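Local coordinates for dopamine N-acetyltransferase-like Protein (Tribolium castaneum, PDB 6V3T) that binds acetyl-CoA and probably catalyses transfer of the acyl group from acyl-CoA to the amine of arylalkylamines such as serotonin, at residues A[164-169]-A[200-205]; A[159-164]-A[205-210]. All blocks are in the same frame, centred on the assembly; numbering follows the deposited sequence.

After the earlier strands and helices, the chain runs along strand 157-162, turns at 163-164 and enters helix 165-174. It then forms the outermost strand 177-183, makes an excursion and returns as strand 204-211 between those two strands. Interaction 1 closes the inner loop, joining the start of the helix (164-169) to residues 200-205. Interaction 2 (159-164 with 205-210) closes a slightly wider loop, so interaction 1 nests inside it. The two share S164 and Y205 and meet where Q168 lies against A162 and K206. Interaction 2 holds neighbouring strands of the sheet together, while interaction 1 ties the helix to the approach to strand 204-211; both border acetyl-CoA.

Interaction 1. Residues A[164-169]-A[200-205]. With ACO (acetyl coenzyme *a), chain G.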
# COMPACT_ATOMS: atom_id res chain seq x y z
N SER A 164 1.54 -7.87 2.67
CA SER A 164 2.78 -8.49 3.21
C SER A 164 2.57 -8.73 4.70
O SER A 164 2.04 -7.84 5.36
CB SER A 164 3.97 -7.62 2.96
OG SER A 164 5.17 -8.26 3.36
N LEU A 165 2.96 -9.89 5.20
CA LEU A 165 2.83 -10.22 6.64
C LEU A 165 3.93 -9.48 7.44
O LEU A 165 3.70 -9.17 8.63
CB LEU A 165 2.90 -11.74 6.79
CG LEU A 165 3.77 -12.27 7.92
CD1 LEU A 165 3.00 -12.27 9.22
CD2 LEU A 165 4.25 -13.68 7.60
N PHE A 166 5.03 -9.11 6.80
CA PHE A 166 6.02 -8.19 7.41
C PHE A 166 5.32 -6.88 7.72
O PHE A 166 5.50 -6.34 8.81
CB PHE A 166 7.21 -7.96 6.49
CG PHE A 166 7.80 -9.23 5.94
CD1 PHE A 166 7.60 -10.44 6.58
CD2 PHE A 166 8.56 -9.21 4.78
CE1 PHE A 166 8.12 -11.61 6.05
CE2 PHE A 166 9.09 -10.38 4.26
CZ PHE A 166 8.88 -11.57 4.91
N THR A 167 4.50 -6.41 6.79
CA THR A 167 3.70 -5.17 6.94
C THR A 167 2.66 -5.37 8.03
O THR A 167 2.29 -4.37 8.67
CB THR A 167 2.99 -4.77 5.64
OG1 THR A 167 4.00 -4.32 4.75
CG2 THR A 167 1.96 -3.69 5.84
N GLN A 168 2.15 -6.59 8.18
CA GLN A 168 1.19 -6.91 9.25
C GLN A 168 1.93 -6.77 10.59
O GLN A 168 1.36 -6.18 11.52
CB GLN A 168 0.61 -8.32 9.08
CG GLN A 168 -0.30 -8.45 7.87
CD GLN A 168 -0.58 -9.89 7.50
OE1 GLN A 168 -0.91 -10.72 8.35
NE2 GLN A 168 -0.45 -10.20 6.22
N ARG A 169 3.14 -7.30 10.66
CA ARG A 169 3.97 -7.27 11.88
C ARG A 169 4.20 -5.84 12.31
O ARG A 169 4.01 -5.55 13.46
CB ARG A 169 5.32 -7.94 11.65
CG ARG A 169 5.34 -9.40 12.07
CD ARG A 169 6.37 -10.12 11.24
NE ARG A 169 6.60 -11.54 11.46
CZ ARG A 169 5.72 -12.44 11.87
NH1 ARG A 169 4.46 -12.13 12.15
NH2 ARG A 169 6.11 -13.69 11.99
N SER A 200 4.24 -18.72 0.53
CA SER A 200 4.34 -18.53 2.00
C SER A 200 5.53 -17.62 2.29
O SER A 200 6.50 -17.62 1.53
CB SER A 200 4.44 -19.85 2.73
OG SER A 200 3.23 -20.14 3.43
N PRO A 201 5.52 -16.84 3.40
CA PRO A 201 4.53 -16.97 4.48
C PRO A 201 3.29 -16.06 4.38
O PRO A 201 2.60 -15.92 5.38
CB PRO A 201 5.35 -16.56 5.71
CG PRO A 201 6.37 -15.56 5.19
CD PRO A 201 6.50 -15.79 3.70
N HIS A 202 3.02 -15.51 3.19
CA HIS A 202 1.93 -14.51 2.95
C HIS A 202 0.64 -15.23 2.56
O HIS A 202 0.25 -15.15 1.38
CB HIS A 202 2.41 -13.52 1.90
CG HIS A 202 3.70 -12.88 2.28
ND1 HIS A 202 4.46 -12.19 1.41
CD2 HIS A 202 4.37 -12.85 3.45
CE1 HIS A 202 5.54 -11.73 2.01
NE2 HIS A 202 5.52 -12.12 3.26
N ASP A 203 0.02 -15.91 3.52
CA ASP A 203 -1.13 -16.83 3.29
C ASP A 203 -2.45 -16.05 3.36
O ASP A 203 -3.50 -16.68 3.08
CB ASP A 203 -1.17 -17.97 4.31
CG ASP A 203 0.09 -18.82 4.40
OD1 ASP A 203 0.83 -18.88 3.39
OD2 ASP A 203 0.32 -19.41 5.48
N TYR A 204 -2.42 -14.76 3.75
CA TYR A 204 -3.65 -13.93 3.91
C TYR A 204 -3.33 -12.43 3.92
O TYR A 204 -2.20 -12.03 4.24
CB TYR A 204 -4.40 -14.36 5.17
CG TYR A 204 -3.55 -14.45 6.40
CD1 TYR A 204 -2.66 -15.48 6.61
CD2 TYR A 204 -3.63 -13.50 7.39
CE1 TYR A 204 -1.87 -15.56 7.74
CE2 TYR A 204 -2.86 -13.58 8.54
CZ TYR A 204 -1.97 -14.60 8.72
OH TYR A 204 -1.21 -14.66 9.85
N TYR A 205 -4.35 -11.65 3.57
CA TYR A 205 -4.35 -10.16 3.45
C TYR A 205 -5.23 -9.60 4.57
O TYR A 205 -6.39 -10.07 4.74
CB TYR A 205 -4.80 -9.74 2.05
CG TYR A 205 -5.48 -8.40 1.90
CD1 TYR A 205 -4.87 -7.21 2.27
CD2 TYR A 205 -6.72 -8.31 1.27
CE1 TYR A 205 -5.49 -5.98 2.08
CE2 TYR A 205 -7.35 -7.09 1.07
CZ TYR A 205 -6.74 -5.92 1.48
OH TYR A 205 -7.38 -4.73 1.28
N1A ACO G . 11.25 -12.67 7.37
C2A ACO G . 10.53 -12.61 8.50
N3A ACO G . 10.17 -11.45 9.08
C4A ACO G . 10.54 -10.27 8.54
C5A ACO G . 11.33 -10.28 7.32
C6A ACO G . 11.67 -11.57 6.76
N6A ACO G . 12.40 -11.63 5.64
N7A ACO G . 11.55 -9.01 7.00
C8A ACO G . 10.96 -8.24 7.95
N9A ACO G . 10.38 -9.01 8.86
C1B ACO G . 9.62 -8.49 9.99
C2B ACO G . 10.47 -8.10 11.17
O2B ACO G . 10.60 -9.16 12.09
C3B ACO G . 9.66 -6.96 11.73
O3B ACO G . 8.61 -7.49 12.51
P3B ACO G . 8.75 -7.43 14.09
O7A ACO G . 7.97 -8.64 14.58
O8A ACO G . 10.25 -7.57 14.23
O9A ACO G . 8.10 -6.08 14.38
C4B ACO G . 9.00 -6.31 10.55
O4B ACO G . 9.03 -7.28 9.53
C5B ACO G . 9.72 -5.08 10.09
O5B ACO G . 10.84 -5.39 9.28
P1A ACO G . 11.49 -4.16 8.53
O1A ACO G . 11.24 -2.92 9.35
O2A ACO G . 12.88 -4.44 8.06
O3A ACO G . 10.60 -4.17 7.21
P2A ACO G . 11.34 -4.13 5.78
O4A ACO G . 12.31 -2.97 5.84
O5A ACO G . 11.91 -5.50 5.50
O6A ACO G . 10.00 -3.97 4.84
CBP ACO G . 8.78 -4.85 2.80
CCP ACO G . 10.00 -4.13 3.40
CDP ACO G . 7.58 -4.61 3.70
CEP ACO G . 9.16 -6.31 2.74
CAP ACO G . 8.44 -4.40 1.33
OAP ACO G . 9.43 -4.94 0.44
C9P ACO G . 7.04 -4.78 0.72
O9P ACO G . 6.90 -5.79 0.02
N8P ACO G . 5.97 -3.96 0.97
C7P ACO G . 4.59 -4.21 0.53
C6P ACO G . 3.52 -4.09 1.63
C5P ACO G . 2.28 -3.30 1.23
O5P ACO G . 1.97 -2.28 1.81
N4P ACO G . 1.52 -3.81 0.26
C3P ACO G . 0.20 -3.27 -0.12
C2P ACO G . 0.02 -2.79 -1.58
S1P ACO G . -0.95 -3.90 -2.59
C ACO G . -0.39 -3.61 -4.17
O ACO G . -0.08 -2.48 -4.53
CH3 ACO G . -0.29 -4.72 -5.17
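Q168 NE2 donates a weak hydrogen bond to the backbone O of Y204, 3.2 Å long and bent to 131° at the hydrogen. With CG anti to its own carbonyl carbon (chi1 -68°) and the chain extended beyond it, the side chain carries its amide from the first turn of helix 165-174 across to the approach of the C-terminal strand. The other amide atom, Q168 OE1, lies 3.5 Å from Y204 CE2, with the amide plane tilted well away from the ring plane.

One turn back, L165 reaches the loop. Its CD2 sits 3.6 Å from P201 CB, the two side chains crossing at about a right angle; P201 follows a cis peptide bond. L165 CB packs 3.8 Å from H202 CD2, while L165 N and S164 CA lie over one face of the imidazole. P26 of helix 26-31 also touches both S164 and H202.

H202 then turns its edge to F166 in a T-shaped pair, ring centres 5.0 Å apart and planes at 81°. H202 NE2 stands 3.7 Å above the phenyl plane, offset toward the rim. The opposite face of F166 belongs to the cofactor: adenine C5A lies 3.5 Å above the ring centre, and the pantetheine methyl CEP comes in the ring plane, at the edge. R169 follows on the same helix, its CB and CG alongside O3B and the 3'-phosphate oxygen O7A.

F166 is thus held between the imidazole edge and the adenine. Backbone N-H groups of G137 and K140 bind acetyl-CoA by hydrogen bonds, whereas this contact grips its adenine through the apolar face of a phenyl ring, and H202 is the second-shell residue that backs that ring.

Interaction 2. Residues A[159-164]-A[205-210]; sequences KVDATS and YKVMTK. With ACO (acetyl coenzyme *a), chain G.
M208 packs along V160 and A162 where strands 157-162 and 204-211 pair antiparallel in the mixed sheet of the GNAT (N-acetyltransferase) fold. Its CB lies 3.7 Å from V160 CG1, the two side chains side by side and pointing the same way. CG passes A162 CB at 4.2 Å, and SD settles 3.9 Å from the same methyl. There the chain bends (chi3 80°), and the side chain also meets A171 of helix 165-174 and T178 of the next strand.

On the other face of the sheet, K159 CG rests against V207 CG1. K159 NZ forms a salt bridge to E123, which probably offsets the charge of this buried lysine.

Just past the strand, T163 turns to the pantetheine arm of acetyl-CoA. OG1 stands 3.0 Å from N4P and is hydrogen-bonded to E25, while CG2 lies 3.7 Å from the thioester sulfur S1P. A valine in place of T163 would probably leave E25 without its hydroxyl partner and N4P without the nearby oxygen.

The backbones are joined at two hydrogen-bonded pairs, V160 with M208 and A162 with K206. In the second, A162 N reaches K206 O at 2.8 Å; the return bond, K206 N to A162 O, is longer, at 3.2 Å.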
# COMPACT_ATOMS: atom_id res chain seq x y z
N LYS A 159 -5.30 3.61 8.10
CA LYS A 159 -5.66 2.29 7.53
C LYS A 159 -4.55 1.87 6.57
O LYS A 159 -3.88 2.77 6.00
CB LYS A 159 -7.05 2.39 6.88
CG LYS A 159 -7.47 1.20 6.03
CD LYS A 159 -7.30 1.46 4.57
CE LYS A 159 -7.21 0.23 3.71
NZ LYS A 159 -7.11 0.62 2.28
N VAL A 160 -4.33 0.56 6.45
CA VAL A 160 -3.26 -0.04 5.59
C VAL A 160 -3.75 -1.36 4.99
O VAL A 160 -4.27 -2.23 5.76
CB VAL A 160 -1.95 -0.26 6.39
CG1 VAL A 160 -2.17 -1.13 7.62
CG2 VAL A 160 -0.85 -0.83 5.50
N ASP A 161 -3.60 -1.50 3.68
CA ASP A 161 -3.90 -2.77 2.97
C ASP A 161 -2.67 -3.65 3.14
O ASP A 161 -1.78 -3.56 2.29
CB ASP A 161 -4.28 -2.52 1.52
CG ASP A 161 -5.74 -2.12 1.35
OD1 ASP A 161 -6.61 -2.97 1.63
OD2 ASP A 161 -5.98 -0.98 0.96
N ALA A 162 -2.62 -4.40 4.24
CA ALA A 162 -1.42 -5.15 4.68
C ALA A 162 -1.37 -6.49 3.97
O ALA A 162 -1.83 -7.49 4.55
CB ALA A 162 -1.43 -5.31 6.18
N THR A 163 -0.84 -6.51 2.75
CA THR A 163 -0.76 -7.72 1.90
C THR A 163 0.46 -8.55 2.31
O THR A 163 0.38 -9.78 2.25
CB THR A 163 -0.63 -7.32 0.44
OG1 THR A 163 0.62 -6.63 0.40
CG2 THR A 163 -1.75 -6.44 -0.05
N SER A 164 1.54 -7.87 2.67
CA SER A 164 2.78 -8.49 3.21
C SER A 164 2.57 -8.73 4.70
O SER A 164 2.04 -7.84 5.36
CB SER A 164 3.97 -7.62 2.96
OG SER A 164 5.17 -8.26 3.36
N TYR A 205 -4.35 -11.65 3.57
CA TYR A 205 -4.35 -10.16 3.45
C TYR A 205 -5.23 -9.60 4.57
O TYR A 205 -6.39 -10.07 4.74
CB TYR A 205 -4.80 -9.74 2.05
CG TYR A 205 -5.48 -8.40 1.90
CD1 TYR A 205 -4.87 -7.21 2.27
CD2 TYR A 205 -6.72 -8.31 1.27
CE1 TYR A 205 -5.49 -5.98 2.08
CE2 TYR A 205 -7.35 -7.09 1.07
CZ TYR A 205 -6.74 -5.92 1.48
OH TYR A 205 -7.38 -4.73 1.28
N LYS A 206 -4.68 -8.67 5.34
CA LYS A 206 -5.40 -7.98 6.43
C LYS A 206 -5.53 -6.52 6.06
O LYS A 206 -4.50 -5.93 5.67
CB LYS A 206 -4.63 -8.07 7.74
CG LYS A 206 -4.79 -9.37 8.51
CD LYS A 206 -3.79 -9.44 9.63
CE LYS A 206 -4.08 -10.52 10.63
NZ LYS A 206 -3.17 -10.38 11.79
N VAL A 207 -6.74 -5.99 6.17
CA VAL A 207 -6.98 -4.53 6.35
C VAL A 207 -6.81 -4.25 7.85
O VAL A 207 -7.41 -4.96 8.66
CB VAL A 207 -8.35 -4.09 5.80
CG1 VAL A 207 -8.67 -2.65 6.16
CG2 VAL A 207 -8.41 -4.28 4.30
N MET A 208 -5.95 -3.28 8.17
CA MET A 208 -5.53 -2.97 9.56
C MET A 208 -5.64 -1.46 9.76
O MET A 208 -5.54 -0.71 8.79
CB MET A 208 -4.09 -3.43 9.82
CG MET A 208 -3.89 -4.90 9.50
SD MET A 208 -2.27 -5.57 9.96
CE MET A 208 -2.52 -5.83 11.72
N THR A 209 -5.84 -1.06 11.01
CA THR A 209 -6.43 0.23 11.39
C THR A 209 -5.93 0.63 12.77
O THR A 209 -5.83 -0.25 13.64
CB THR A 209 -7.95 0.11 11.33
OG1 THR A 209 -8.31 0.65 10.06
CG2 THR A 209 -8.67 0.83 12.46
N LYS A 210 -5.67 1.93 12.97
CA LYS A 210 -5.48 2.52 14.30
C LYS A 210 -6.19 3.87 14.34
O LYS A 210 -6.19 4.56 13.30
CB LYS A 210 -4.00 2.68 14.63
CG LYS A 210 -3.70 2.68 16.12
CD LYS A 210 -2.28 3.06 16.43
CE LYS A 210 -2.03 3.22 17.92
NZ LYS A 210 -1.07 4.32 18.17
N1A ACO G . 11.25 -12.67 7.37
C2A ACO G . 10.53 -12.61 8.50
N3A ACO G . 10.17 -11.45 9.08
C4A ACO G . 10.54 -10.27 8.54
C5A ACO G . 11.33 -10.28 7.32
C6A ACO G . 11.67 -11.57 6.76
N6A ACO G . 12.40 -11.63 5.64
N7A ACO G . 11.55 -9.01 7.00
C8A ACO G . 10.96 -8.24 7.95
N9A ACO G . 10.38 -9.01 8.86
C1B ACO G . 9.62 -8.49 9.99
C2B ACO G . 10.47 -8.10 11.17
O2B ACO G . 10.60 -9.16 12.09
C3B ACO G . 9.66 -6.96 11.73
O3B ACO G . 8.61 -7.49 12.51
P3B ACO G . 8.75 -7.43 14.09
O7A ACO G . 7.97 -8.64 14.58
O8A ACO G . 10.25 -7.57 14.23
O9A ACO G . 8.10 -6.08 14.38
C4B ACO G . 9.00 -6.31 10.55
O4B ACO G . 9.03 -7.28 9.53
C5B ACO G . 9.72 -5.08 10.09
O5B ACO G . 10.84 -5.39 9.28
P1A ACO G . 11.49 -4.16 8.53
O1A ACO G . 11.24 -2.92 9.35
O2A ACO G . 12.88 -4.44 8.06
O3A ACO G . 10.60 -4.17 7.21
P2A ACO G . 11.34 -4.13 5.78
O4A ACO G . 12.31 -2.97 5.84
O5A ACO G . 11.91 -5.50 5.50
O6A ACO G . 10.00 -3.97 4.84
CBP ACO G . 8.78 -4.85 2.80
CCP ACO G . 10.00 -4.13 3.40
CDP ACO G . 7.58 -4.61 3.70
CEP ACO G . 9.16 -6.31 2.74
CAP ACO G . 8.44 -4.40 1.33
OAP ACO G . 9.43 -4.94 0.44
C9P ACO G . 7.04 -4.78 0.72
O9P ACO G . 6.90 -5.79 0.02
N8P ACO G . 5.97 -3.96 0.97
C7P ACO G . 4.59 -4.21 0.53
C6P ACO G . 3.52 -4.09 1.63
C5P ACO G . 2.28 -3.30 1.23
O5P ACO G . 1.97 -2.28 1.81
N4P ACO G . 1.52 -3.81 0.26
C3P ACO G . 0.20 -3.27 -0.12
C2P ACO G . 0.02 -2.79 -1.58
S1P ACO G . -0.95 -3.90 -2.59
C ACO G . -0.39 -3.61 -4.17
O ACO G . -0.08 -2.48 -4.53
CH3 ACO G . -0.29 -4.72 -5.17